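Local atomic coordinates of xylulose kinase (Escherichia coli, PDB entry 2NLX), a protein that phosphorylates D-xylulose to D-xylulose 5-phosphate with ATP and, less efficiently, phosphorylates 1-deoxy-D-xylulose. Residues A[328-333]-A[477-482]; A[292-297]-A[367-372]; A[317-322]-A[357-362]; A[273-278]-A[286-291]. One frame throughout, in Å; residues are numbered along the deposited sequence.

Going along the chain from the N terminus, contact 4 closes first: 273-278 turns back on 286-291 as a beta hairpin at one margin of the large mixed sheet. The loop 292-297, which continues directly from it, opens contact 2, then 317-322 opens contact 3 and strand 328-333 opens contact 1. Helix 358-381 and the residue before it supply the returns of contacts 3 and 2, with 357-362 closing the first and 367-372, further along, the second, so contact 3 sits within contact 2. Contact 1 crosses both, because its partner 477-482 comes close to the C terminus. Pro331 of contact 1 packs on Leu292 and Ala372 of contact 2, and Leu333 reaches the end of the contact 4 hairpin.

Contact 1: A[328-333]-A[477-482]; sequences WFLPYL and QQLLPL
Tyr332 reaches across to Leu479 and Leu480 with the outer end of its ring. The ring's CG stands beside the backbone N (chi1 -74°), and from there the phenol extends toward the last residues of helix 459-479. Its OH comes to rest 3.3 Å from Leu479 CB, while on the ring itself CE2 lies 3.9 Å from Leu480 CA and 4.2 Å from Leu480 CG. The Tyr332 and Leu479 side chains cross at about a right angle. Although Tyr332 OH is also 3.4 Å from Leu480 N, the angle is too poor for a bond. The hydroxyl instead bonds to the carbonyl oxygen of Tyr476, one residue before the segment, and the Tyr476 ring stacks on that of Tyr332, so the phenol has both a polar and an aromatic partner on the helix.

Strand 328-333 pairs antiparallel with 345-350 in a two-stranded sheet, and here one of its faces meets the C-terminal end of the long final helix. This is also part of the homodimer interface, since Leu479 packs on Leu479 of the second subunit. Two residues earlier in the strand, Leu330 meets Leu479 of its own chain at about a right angle, its CD1 lying 4.0 Å from CD1 of Leu479 and 4.1 Å from its CG. Leu330 also touches Phe472, about two turns back along the helix.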
loop_
_atom_site.group_PDB
_atom_site.type_symbol
_atom_site.label_atom_id
_atom_site.label_comp_id
_atom_site.label_asym_id
_atom_site.label_seq_id
_atom_site.Cartn_x
_atom_site.Cartn_y
_atom_site.Cartn_z
ATOM N N TRP A 328 0.043 -6.025 -8.680
ATOM C CA TRP A 328 -0.275 -7.257 -7.972
ATOM C C TRP A 328 -0.939 -7.052 -6.615
ATOM O O TRP A 328 -0.375 -6.433 -5.718
ATOM C CB TRP A 328 0.982 -8.111 -7.792
ATOM C CG TRP A 328 1.682 -8.405 -9.080
ATOM C CD1 TRP A 328 2.639 -7.640 -9.689
ATOM C CD2 TRP A 328 1.452 -9.525 -9.943
ATOM N NE1 TRP A 328 3.016 -8.219 -10.874
ATOM C CE2 TRP A 328 2.302 -9.374 -11.055
ATOM C CE3 TRP A 328 0.608 -10.638 -9.886
ATOM C CZ2 TRP A 328 2.332 -10.297 -12.101
ATOM C CZ3 TRP A 328 0.637 -11.553 -10.926
ATOM C CH2 TRP A 328 1.493 -11.376 -12.017
ATOM N N PHE A 329 -2.150 -7.569 -6.480
ATOM C CA PHE A 329 -2.865 -7.473 -5.223
ATOM C C PHE A 329 -2.753 -8.833 -4.524
ATOM O O PHE A 329 -3.385 -9.812 -4.932
ATOM C CB PHE A 329 -4.333 -7.126 -5.463
ATOM C CG PHE A 329 -5.178 -7.226 -4.232
ATOM C CD1 PHE A 329 -4.899 -6.446 -3.118
ATOM C CD2 PHE A 329 -6.246 -8.110 -4.176
ATOM C CE1 PHE A 329 -5.677 -6.548 -1.964
ATOM C CE2 PHE A 329 -7.026 -8.217 -3.024
ATOM C CZ PHE A 329 -6.739 -7.435 -1.919
ATOM N N LEU A 330 -1.932 -8.898 -3.488
ATOM C CA LEU A 330 -1.758 -10.148 -2.772
ATOM C C LEU A 330 -2.705 -10.220 -1.564
ATOM O O LEU A 330 -2.524 -9.487 -0.586
ATOM C CB LEU A 330 -0.301 -10.283 -2.315
ATOM C CG LEU A 330 0.789 -10.031 -3.368
ATOM C CD1 LEU A 330 2.155 -10.266 -2.761
ATOM C CD2 LEU A 330 0.600 -10.959 -4.552
ATOM N N PRO A 331 -3.748 -11.084 -1.635
ATOM C CA PRO A 331 -4.724 -11.257 -0.549
ATOM C C PRO A 331 -4.302 -12.349 0.437
ATOM O O PRO A 331 -4.269 -13.539 0.106
ATOM C CB PRO A 331 -6.003 -11.613 -1.292
ATOM C CG PRO A 331 -5.487 -12.462 -2.399
ATOM C CD PRO A 331 -4.235 -11.733 -2.868
ATOM N N TYR A 332 -3.964 -11.940 1.651
ATOM C CA TYR A 332 -3.543 -12.891 2.658
ATOM C C TYR A 332 -4.676 -13.254 3.614
ATOM O O TYR A 332 -5.219 -12.397 4.323
ATOM C CB TYR A 332 -2.347 -12.340 3.430
ATOM C CG TYR A 332 -1.058 -12.373 2.644
ATOM C CD1 TYR A 332 -0.614 -11.256 1.916
ATOM C CD2 TYR A 332 -0.290 -13.534 2.605
ATOM C CE1 TYR A 332 0.568 -11.307 1.166
ATOM C CE2 TYR A 332 0.887 -13.598 1.867
ATOM C CZ TYR A 332 1.309 -12.488 1.150
ATOM O OH TYR A 332 2.457 -12.599 0.414
ATOM N N LEU A 333 -5.031 -14.534 3.622
ATOM C CA LEU A 333 -6.098 -15.022 4.482
ATOM C C LEU A 333 -5.608 -15.393 5.886
ATOM O O LEU A 333 -4.629 -16.132 6.051
ATOM C CB LEU A 333 -6.772 -16.236 3.842
ATOM C CG LEU A 333 -7.923 -16.828 4.653
ATOM C CD1 LEU A 333 -9.015 -15.774 4.829
ATOM C CD2 LEU A 333 -8.457 -18.067 3.949
ATOM N N GLN A 477 4.570 -15.794 -1.597
ATOM C CA GLN A 477 5.440 -16.489 -0.696
ATOM C C GLN A 477 6.584 -15.629 -0.248
ATOM O O GLN A 477 7.176 -15.886 0.750
ATOM C CB GLN A 477 6.007 -17.717 -1.364
ATOM C CG GLN A 477 5.089 -18.886 -1.437
ATOM C CD GLN A 477 4.812 -19.538 -0.117
ATOM O OE1 GLN A 477 5.673 -19.607 0.756
ATOM N NE2 GLN A 477 3.607 -20.031 0.034
ATOM N N GLN A 478 6.887 -14.594 -0.996
ATOM C CA GLN A 478 7.958 -13.705 -0.664
ATOM C C GLN A 478 7.561 -12.695 0.373
ATOM O O GLN A 478 8.380 -12.246 1.102
ATOM C CB GLN A 478 8.469 -12.995 -1.895
ATOM C CG GLN A 478 9.378 -13.813 -2.742
ATOM C CD GLN A 478 9.771 -13.126 -4.003
ATOM O OE1 GLN A 478 9.147 -12.199 -4.415
ATOM N NE2 GLN A 478 10.800 -13.592 -4.613
ATOM N N LEU A 479 6.295 -12.344 0.473
ATOM C CA LEU A 479 5.870 -11.413 1.500
ATOM C C LEU A 479 5.238 -12.086 2.675
ATOM O O LEU A 479 5.013 -11.500 3.681
ATOM C CB LEU A 479 4.907 -10.405 0.950
ATOM C CG LEU A 479 5.469 -9.989 -0.360
ATOM C CD1 LEU A 479 5.140 -8.598 -0.605
ATOM C CD2 LEU A 479 6.863 -10.156 -0.164
ATOM N N LEU A 480 4.968 -13.352 2.512
ATOM C CA LEU A 480 4.357 -14.141 3.501
ATOM C C LEU A 480 4.923 -13.876 4.834
ATOM O O LEU A 480 4.214 -13.842 5.793
ATOM C CB LEU A 480 4.600 -15.570 3.175
ATOM C CG LEU A 480 3.434 -16.457 3.471
ATOM C CD1 LEU A 480 3.954 -17.824 3.539
ATOM C CD2 LEU A 480 2.918 -15.988 4.742
ATOM N N PRO A 481 6.225 -13.720 4.902
ATOM C CA PRO A 481 6.892 -13.483 6.154
ATOM C C PRO A 481 6.585 -12.191 6.747
ATOM O O PRO A 481 6.437 -12.083 7.909
ATOM C CB PRO A 481 8.330 -13.516 5.735
ATOM C CG PRO A 481 8.323 -14.224 4.432
ATOM C CD PRO A 481 6.981 -14.687 4.119
ATOM N N LEU A 482 6.486 -11.198 5.923
ATOM C CA LEU A 482 6.199 -9.896 6.401
ATOM C C LEU A 482 4.805 -9.860 6.848
ATOM O O LEU A 482 4.322 -8.849 7.242
ATOM C CB LEU A 482 6.378 -8.917 5.283
ATOM C CG LEU A 482 7.826 -8.568 5.023
ATOM C CD1 LEU A 482 8.740 -9.736 5.009
ATOM C CD2 LEU A 482 7.994 -7.709 3.821
#

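Contact 2: A[292-297]-A[367-372]; sequences LSAASC and EGVGYA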
loop_
_atom_site.group_PDB
_atom_site.type_symbol
_atom_site.label_atom_id
_atom_site.label_comp_id
_atom_site.label_asym_id
_atom_site.label_seq_id
_atom_site.Cartn_x
_atom_site.Cartn_y
_atom_site.Cartn_z
ATOM N N LEU A 292 -10.965 -17.103 0.862
ATOM C CA LEU A 292 -11.366 -15.715 0.914
ATOM C C LEU A 292 -12.839 -15.576 0.666
ATOM O O LEU A 292 -13.447 -16.394 0.000
ATOM C CB LEU A 292 -10.614 -14.887 -0.113
ATOM C CG LEU A 292 -9.090 -14.862 -0.095
ATOM C CD1 LEU A 292 -8.583 -14.393 -1.434
ATOM C CD2 LEU A 292 -8.555 -13.977 0.992
ATOM N N SER A 293 -13.413 -14.511 1.188
ATOM C CA SER A 293 -14.655 -14.009 0.660
ATOM C C SER A 293 -14.419 -12.853 -0.273
ATOM O O SER A 293 -14.485 -11.709 0.144
ATOM C CB SER A 293 -15.535 -13.558 1.799
ATOM O OG SER A 293 -15.028 -14.065 3.011
ATOM N N ALA A 294 -14.167 -13.147 -1.539
ATOM C CA ALA A 294 -14.971 -12.569 -2.595
ATOM C C ALA A 294 -16.411 -12.242 -2.334
ATOM O O ALA A 294 -17.200 -13.122 -2.051
ATOM C CB ALA A 294 -15.305 -13.605 -3.610
ATOM N N ALA A 295 -16.781 -10.977 -2.420
ATOM C CA ALA A 295 -17.973 -10.449 -1.781
ATOM C C ALA A 295 -17.811 -9.936 -0.387
ATOM O O ALA A 295 -18.772 -9.618 0.282
ATOM C CB ALA A 295 -18.732 -11.550 -1.121
ATOM N N SER A 296 -16.570 -9.856 0.046
ATOM C CA SER A 296 -16.069 -8.990 1.083
ATOM C C SER A 296 -14.874 -8.218 0.597
ATOM O O SER A 296 -14.739 -7.044 0.877
ATOM C CB SER A 296 -15.723 -9.797 2.322
ATOM O OG SER A 296 -16.871 -10.005 3.122
ATOM N N CYS A 297 -14.011 -8.888 -0.148
ATOM C CA CYS A 297 -12.985 -8.205 -0.911
ATOM C C CYS A 297 -13.545 -7.339 -2.031
ATOM O O CYS A 297 -13.007 -6.297 -2.323
ATOM C CB CYS A 297 -11.938 -9.186 -1.445
ATOM S SG CYS A 297 -11.265 -10.318 -0.223
ATOM N N GLU A 367 -8.191 -10.164 -9.992
ATOM C CA GLU A 367 -7.198 -11.165 -10.347
ATOM C C GLU A 367 -6.541 -11.771 -9.139
ATOM O O GLU A 367 -6.365 -12.986 -9.069
ATOM C CB GLU A 367 -6.135 -10.573 -11.278
ATOM C CG GLU A 367 -6.711 -9.940 -12.545
ATOM C CD GLU A 367 -5.632 -9.441 -13.495
ATOM O OE1 GLU A 367 -4.580 -8.961 -13.003
ATOM O OE2 GLU A 367 -5.855 -9.527 -14.728
ATOM N N GLY A 368 -6.175 -10.917 -8.193
ATOM C CA GLY A 368 -5.532 -11.388 -6.981
ATOM C C GLY A 368 -6.427 -12.360 -6.241
ATOM O O GLY A 368 -5.984 -13.453 -5.881
ATOM N N VAL A 369 -7.679 -11.961 -6.008
ATOM C CA VAL A 369 -8.648 -12.819 -5.322
ATOM C C VAL A 369 -8.852 -14.086 -6.147
ATOM O O VAL A 369 -8.825 -15.200 -5.621
ATOM C CB VAL A 369 -10.008 -12.123 -5.148
ATOM C CG1 VAL A 369 -10.970 -13.064 -4.491
ATOM C CG2 VAL A 369 -9.856 -10.870 -4.306
ATOM N N GLY A 370 -9.053 -13.907 -7.445
ATOM C CA GLY A 370 -9.225 -15.049 -8.314
ATOM C C GLY A 370 -8.033 -15.981 -8.243
ATOM O O GLY A 370 -8.208 -17.179 -8.088
ATOM N N TYR A 371 -6.817 -15.442 -8.349
ATOM C CA TYR A 371 -5.609 -16.270 -8.297
ATOM C C TYR A 371 -5.550 -17.003 -6.975
ATOM O O TYR A 371 -5.102 -18.149 -6.905
ATOM C CB TYR A 371 -4.316 -15.442 -8.400
ATOM C CG TYR A 371 -4.086 -14.667 -9.677
ATOM C CD1 TYR A 371 -4.549 -15.135 -10.907
ATOM C CD2 TYR A 371 -3.375 -13.460 -9.651
ATOM C CE1 TYR A 371 -4.309 -14.414 -12.078
ATOM C CE2 TYR A 371 -3.134 -12.739 -10.808
ATOM C CZ TYR A 371 -3.599 -13.215 -12.017
ATOM O OH TYR A 371 -3.337 -12.496 -13.166
ATOM N N ALA A 372 -5.973 -16.325 -5.912
ATOM C CA ALA A 372 -5.945 -16.934 -4.589
ATOM C C ALA A 372 -6.898 -18.133 -4.526
ATOM O O ALA A 372 -6.498 -19.204 -4.057
ATOM C CB ALA A 372 -6.294 -15.898 -3.517
#
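Neither segment puts a flat group between Leu292 and its partners Val369 and Ala372; the one aromatic ring of the two segments, Tyr371, is turned elsewhere. One face of that ring lies back against its own helix near Glu367, where the modelled fit is doubtful, and the ring meets Phe472 of helix 459-479 with the planes about 50° apart.

Aliphatic groups carry the contact itself. Leu292 points its CD1 against Val369 and Ala372, which lie one turn apart on the helix, 4.1 Å from Val369 CG1 and 3.4 Å from Ala372 CB. Val369 splits its two methyls between neighbours: CG1, anti to the backbone N (chi1 178°), faces Leu292 and the more distant Ala294 CB, whereas CG2 meets Cys297 CB at 3.9 Å. Trp402 of helix 400-410 touches both Ala294 and Val369, and Pro331 of strand 328-333 touches both Leu292 and Ala372.

The contact thus seats the loop after strand 285-291, just where helix 297-304 begins, on the middle of helix 358-381 in the C-terminal half of this FGGY kinase. Within the loop, Ser293 O takes hydrogen bonds from Ser296 N (2.8 Å) and Cys297 N (2.9 Å), which fold the backbone into a turn. With no hydrogen bond between the segments, their hold on each other depends on the fit of buried apolar groups.

Contact 3: A[317-322]-A[357-362]; sequences AQQADE and GPNELA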
loop_
_atom_site.group_PDB
_atom_site.type_symbol
_atom_site.label_atom_id
_atom_site.label_comp_id
_atom_site.label_asym_id
_atom_site.label_seq_id
_atom_site.Cartn_x
_atom_site.Cartn_y
_atom_site.Cartn_z
ATOM N N ALA A 317 -12.719 -2.590 -13.810
ATOM C CA ALA A 317 -11.676 -3.559 -14.044
ATOM C C ALA A 317 -11.509 -3.764 -15.526
ATOM O O ALA A 317 -10.432 -4.082 -16.010
ATOM C CB ALA A 317 -12.006 -4.829 -13.383
ATOM N N GLN A 318 -12.594 -3.582 -16.256
ATOM C CA GLN A 318 -12.631 -3.932 -17.660
ATOM C C GLN A 318 -12.164 -2.780 -18.519
ATOM O O GLN A 318 -11.980 -2.923 -19.713
ATOM C CB GLN A 318 -14.041 -4.315 -18.054
ATOM C CG GLN A 318 -14.431 -5.726 -17.670
ATOM C CD GLN A 318 -15.776 -6.121 -18.194
ATOM O OE1 GLN A 318 -16.780 -5.865 -17.556
ATOM N NE2 GLN A 318 -15.802 -6.739 -19.357
ATOM N N GLN A 319 -11.974 -1.632 -17.892
ATOM C CA GLN A 319 -11.582 -0.433 -18.594
ATOM C C GLN A 319 -10.144 -0.095 -18.295
ATOM O O GLN A 319 -9.685 0.992 -18.587
ATOM C CB GLN A 319 -12.476 0.722 -18.192
ATOM C CG GLN A 319 -13.831 0.666 -18.823
ATOM C CD GLN A 319 -13.750 0.741 -20.313
ATOM O OE1 GLN A 319 -13.261 1.720 -20.855
ATOM N NE2 GLN A 319 -14.217 -0.293 -20.987
ATOM N N ALA A 320 -9.432 -1.041 -17.705
ATOM C CA ALA A 320 -8.066 -0.813 -17.296
ATOM C C ALA A 320 -7.180 -0.624 -18.506
ATOM O O ALA A 320 -7.492 -1.109 -19.580
ATOM C CB ALA A 320 -7.578 -1.960 -16.472
ATOM N N ASP A 321 -6.074 0.083 -18.314
ATOM C CA ASP A 321 -5.193 0.445 -19.409
ATOM C C ASP A 321 -4.335 -0.751 -19.850
ATOM O O ASP A 321 -3.399 -1.149 -19.159
ATOM C CB ASP A 321 -4.287 1.589 -18.967
ATOM C CG ASP A 321 -3.560 2.234 -20.122
ATOM O OD1 ASP A 321 -2.976 1.500 -20.954
ATOM O OD2 ASP A 321 -3.571 3.482 -20.185
ATOM N N GLU A 322 -4.656 -1.297 -21.015
ATOM C CA GLU A 322 -3.933 -2.434 -21.559
ATOM C C GLU A 322 -2.432 -2.201 -21.638
ATOM O O GLU A 322 -1.664 -3.138 -21.843
ATOM C CB GLU A 322 -4.469 -2.757 -22.948
ATOM C CG GLU A 322 -5.912 -3.215 -22.947
ATOM C CD GLU A 322 -6.069 -4.614 -22.380
ATOM O OE1 GLU A 322 -5.607 -4.858 -21.241
ATOM O OE2 GLU A 322 -6.656 -5.469 -23.082
ATOM N N GLY A 357 -4.527 3.705 -11.961
ATOM C CA GLY A 357 -5.644 4.355 -11.318
ATOM C C GLY A 357 -6.685 3.365 -10.879
ATOM O O GLY A 357 -6.419 2.181 -10.810
ATOM N N PRO A 358 -7.878 3.853 -10.584
ATOM C CA PRO A 358 -8.898 3.023 -9.965
ATOM C C PRO A 358 -9.292 1.858 -10.842
ATOM O O PRO A 358 -9.688 0.828 -10.336
ATOM C CB PRO A 358 -10.071 3.986 -9.813
ATOM C CG PRO A 358 -9.484 5.288 -9.849
ATOM C CD PRO A 358 -8.375 5.211 -10.823
ATOM N N ASN A 359 -9.190 2.026 -12.147
ATOM C CA ASN A 359 -9.574 0.976 -13.060
ATOM C C ASN A 359 -8.588 -0.160 -13.022
ATOM O O ASN A 359 -8.960 -1.312 -13.056
ATOM C CB ASN A 359 -9.709 1.521 -14.475
ATOM C CG ASN A 359 -10.874 2.451 -14.627
ATOM O OD1 ASN A 359 -11.342 3.028 -13.663
ATOM N ND2 ASN A 359 -11.359 2.595 -15.837
ATOM N N GLU A 360 -7.318 0.183 -12.936
ATOM C CA GLU A 360 -6.243 -0.786 -12.945
ATOM C C GLU A 360 -6.171 -1.484 -11.614
ATOM O O GLU A 360 -5.725 -2.612 -11.516
ATOM C CB GLU A 360 -4.918 -0.070 -13.175
ATOM C CG GLU A 360 -4.631 0.298 -14.611
ATOM C CD GLU A 360 -5.411 1.497 -15.085
ATOM O OE1 GLU A 360 -6.014 1.418 -16.165
ATOM O OE2 GLU A 360 -5.413 2.518 -14.389
ATOM N N LEU A 361 -6.583 -0.777 -10.581
ATOM C CA LEU A 361 -6.608 -1.320 -9.248
ATOM C C LEU A 361 -7.784 -2.241 -9.096
ATOM O O LEU A 361 -7.691 -3.268 -8.457
ATOM C CB LEU A 361 -6.700 -0.193 -8.227
ATOM C CG LEU A 361 -6.081 -0.474 -6.860
ATOM C CD1 LEU A 361 -4.587 -0.289 -6.895
ATOM C CD2 LEU A 361 -6.721 0.375 -5.802
ATOM N N ALA A 362 -8.902 -1.869 -9.682
ATOM C CA ALA A 362 -10.028 -2.761 -9.732
ATOM C C ALA A 362 -9.602 -4.125 -10.226
ATOM O O ALA A 362 -9.992 -5.136 -9.676
ATOM C CB ALA A 362 -11.093 -2.192 -10.602
#
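Glu360 and the backbone of Ala320 and Asp321 make the close part of this contact. Glu360 bends at chi2 (76°), bringing its carboxylate round to the start of helix 358-381. There OE1 accepts a hydrogen bond from Asp321 N (150° at the hydrogen), though the modelled 2.5 Å is implausibly short and no sign of strength, and OE2 takes one from Gly357 N at 2.8 Å (163°). Each oxygen uses the lone pair turned away from the other. OE1 also lies beside Ala320 CA, and Ala320 CB is near Asn359 O. Gly357 is the N-cap and Glu360 the third residue after it, so the second bond is one half of a capping box; glycine cannot supply the other. Two residues further along the helix, Ala317 CB and Ala362 CB meet at 3.9 Å, backed by Leu313 and Ala316.

The outer side is looser. Asn359 turns its amide toward Gln319, ND2 approaching Gln319 CB to 3.2 Å, but the end of the glutamine leads away. Asp321 likewise turns its carboxylate outward, where OD1 bonds to Ser323 N.

The type I turn 317-320, following helix 310-317, lies along the first turn of the next. One N-H at the helix start and one from the loop hold the Glu360 carboxylate and probably favour the anion; the Asp321 carboxylate, OD2 5.1 Å from OE1, would oppose this somewhat.

Contact 4: A[273-278]-A[286-291]; sequences AVHSFC and HLMSVM
His275 and Met288 lie side by side and point the same way from a beta hairpin at the margin of the seven-stranded sheet in the C-terminal half of this actin-like kinase fold. Met288 SD comes up in the plane of the His275 ring, at its edge, 4.0 Å from ND1: a Met-aromatic contact. The backbones of this pair are joined by His275 N to Met288 O (2.9 Å, 164°), and Phe277 and His286 form the next hydrogen-bonded pair.

On the same face, the Phe277 and His286 side chains cross obliquely. With chi1 at 78°, His286 CG sits between the backbone N and carbonyl carbon, and the imidazole leans toward strand 275-278, placing CE1 3.5 Å from Phe277 CB; its ring also stacks on Phe260. The Phe277 side chain is about 4 Å from that of His78, which binds substrate, so this face probably borders the sugar site.

Leu287, on the face with Ser276, meets Val274, its CG 3.6 Å from Val274 CG1. Beyond it Leu287 CD1 rests on Ser276, whose OG bonds to Leu267 O. At the open end of the hairpin, a water donates to Ala273 O at 2.8 Å and accepts from Val290 N at 3.3 Å.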
loop_
_atom_site.group_PDB
_atom_site.type_symbol
_atom_site.label_atom_id
_atom_site.label_comp_id
_atom_site.label_asym_id
_atom_site.label_seq_id
_atom_site.Cartn_x
_atom_site.Cartn_y
_atom_site.Cartn_z
ATOM N N ALA A 273 -3.658 -27.533 4.573
ATOM C CA ALA A 273 -4.637 -26.700 5.245
ATOM C C ALA A 273 -5.977 -27.244 4.779
ATOM O O ALA A 273 -7.008 -26.559 4.845
ATOM C CB ALA A 273 -4.480 -25.250 4.818
ATOM N N VAL A 274 -5.937 -28.473 4.260
ATOM C CA VAL A 274 -7.139 -29.142 3.789
ATOM C C VAL A 274 -7.664 -29.935 4.960
ATOM O O VAL A 274 -6.908 -30.622 5.640
ATOM C CB VAL A 274 -6.866 -30.141 2.666
ATOM C CG1 VAL A 274 -8.183 -30.656 2.120
ATOM C CG2 VAL A 274 -6.046 -29.498 1.576
ATOM N N HIS A 275 -8.960 -29.831 5.199
ATOM C CA HIS A 275 -9.572 -30.553 6.291
ATOM C C HIS A 275 -10.364 -31.731 5.759
ATOM O O HIS A 275 -10.994 -31.640 4.703
ATOM C CB HIS A 275 -10.472 -29.618 7.085
ATOM C CG HIS A 275 -9.719 -28.620 7.898
ATOM N ND1 HIS A 275 -10.074 -27.289 7.961
ATOM C CD2 HIS A 275 -8.634 -28.759 8.697
ATOM C CE1 HIS A 275 -9.239 -26.651 8.762
ATOM N NE2 HIS A 275 -8.356 -27.520 9.222
ATOM N N SER A 276 -10.289 -32.842 6.482
ATOM C CA SER A 276 -11.016 -34.054 6.130
ATOM C C SER A 276 -11.962 -34.398 7.300
ATOM O O SER A 276 -11.537 -34.578 8.441
ATOM C CB SER A 276 -10.040 -35.212 5.867
ATOM O OG SER A 276 -10.705 -36.317 5.252
ATOM N N PHE A 277 -13.250 -34.476 7.006
ATOM C CA PHE A 277 -14.248 -34.775 8.019
ATOM C C PHE A 277 -15.293 -35.742 7.473
ATOM O O PHE A 277 -15.395 -35.949 6.261
ATOM C CB PHE A 277 -14.979 -33.491 8.426
ATOM C CG PHE A 277 -14.134 -32.500 9.153
ATOM C CD1 PHE A 277 -14.113 -31.165 8.747
ATOM C CD2 PHE A 277 -13.383 -32.882 10.260
ATOM C CE1 PHE A 277 -13.351 -30.211 9.438
ATOM C CE2 PHE A 277 -12.616 -31.942 10.960
ATOM C CZ PHE A 277 -12.600 -30.596 10.545
ATOM N N CYS A 278 -16.056 -36.343 8.367
ATOM C CA CYS A 278 -17.184 -37.142 7.959
ATOM C C CYS A 278 -18.240 -36.213 7.385
ATOM O O CYS A 278 -18.452 -35.127 7.894
ATOM C CB CYS A 278 -17.728 -37.917 9.154
ATOM S SG CYS A 278 -16.750 -39.305 9.717
ATOM N N HIS A 286 -15.742 -35.972 3.330
ATOM C CA HIS A 286 -15.396 -34.805 2.560
ATOM C C HIS A 286 -14.118 -34.110 2.984
ATOM O O HIS A 286 -13.539 -34.373 4.011
ATOM C CB HIS A 286 -16.542 -33.814 2.556
ATOM C CG HIS A 286 -16.647 -33.027 3.814
ATOM N ND1 HIS A 286 -17.302 -33.493 4.927
ATOM C CD2 HIS A 286 -16.151 -31.817 4.155
ATOM C CE1 HIS A 286 -17.223 -32.597 5.888
ATOM N NE2 HIS A 286 -16.525 -31.573 5.446
ATOM N N LEU A 287 -13.714 -33.181 2.143
ATOM C CA LEU A 287 -12.569 -32.341 2.391
ATOM C C LEU A 287 -13.135 -30.934 2.310
ATOM O O LEU A 287 -14.133 -30.701 1.615
ATOM C CB LEU A 287 -11.532 -32.572 1.291
ATOM C CG LEU A 287 -10.291 -33.454 1.521
ATOM C CD1 LEU A 287 -10.547 -34.551 2.506
ATOM C CD2 LEU A 287 -9.846 -34.019 0.171
ATOM N N MET A 288 -12.554 -30.006 3.053
ATOM C CA MET A 288 -13.002 -28.628 2.964
ATOM C C MET A 288 -11.822 -27.728 3.275
ATOM O O MET A 288 -10.886 -28.115 3.962
ATOM C CB MET A 288 -14.199 -28.353 3.890
ATOM C CG MET A 288 -13.909 -28.208 5.366
ATOM S SD MET A 288 -13.325 -26.554 5.831
ATOM C CE MET A 288 -14.571 -25.487 5.034
ATOM N N SER A 289 -11.858 -26.524 2.741
ATOM C CA SER A 289 -10.771 -25.594 2.945
ATOM C C SER A 289 -11.355 -24.206 3.057
ATOM O O SER A 289 -12.282 -23.848 2.320
ATOM C CB SER A 289 -9.820 -25.664 1.751
ATOM O OG SER A 289 -8.555 -25.133 2.079
ATOM N N VAL A 290 -10.837 -23.425 3.982
ATOM C CA VAL A 290 -11.299 -22.074 4.146
ATOM C C VAL A 290 -10.704 -21.187 3.074
ATOM O O VAL A 290 -9.545 -21.316 2.735
ATOM C CB VAL A 290 -10.933 -21.537 5.519
ATOM C CG1 VAL A 290 -11.688 -20.306 5.822
ATOM C CG2 VAL A 290 -11.212 -22.549 6.550
ATOM N N MET A 291 -11.509 -20.276 2.549
ATOM C CA MET A 291 -11.078 -19.427 1.468
ATOM C C MET A 291 -11.408 -17.981 1.745
ATOM O O MET A 291 -12.031 -17.663 2.742
ATOM C CB MET A 291 -11.700 -19.870 0.153
ATOM C CG MET A 291 -11.520 -21.331 -0.143
ATOM S SD MET A 291 -10.026 -21.693 -1.044
ATOM C CE MET A 291 -10.750 -22.129 -2.591
HETATM O O HOH W 1 -8.625 -24.607 6.098
HETATM O O HOH W 2 -12.471 -37.176 3.251
#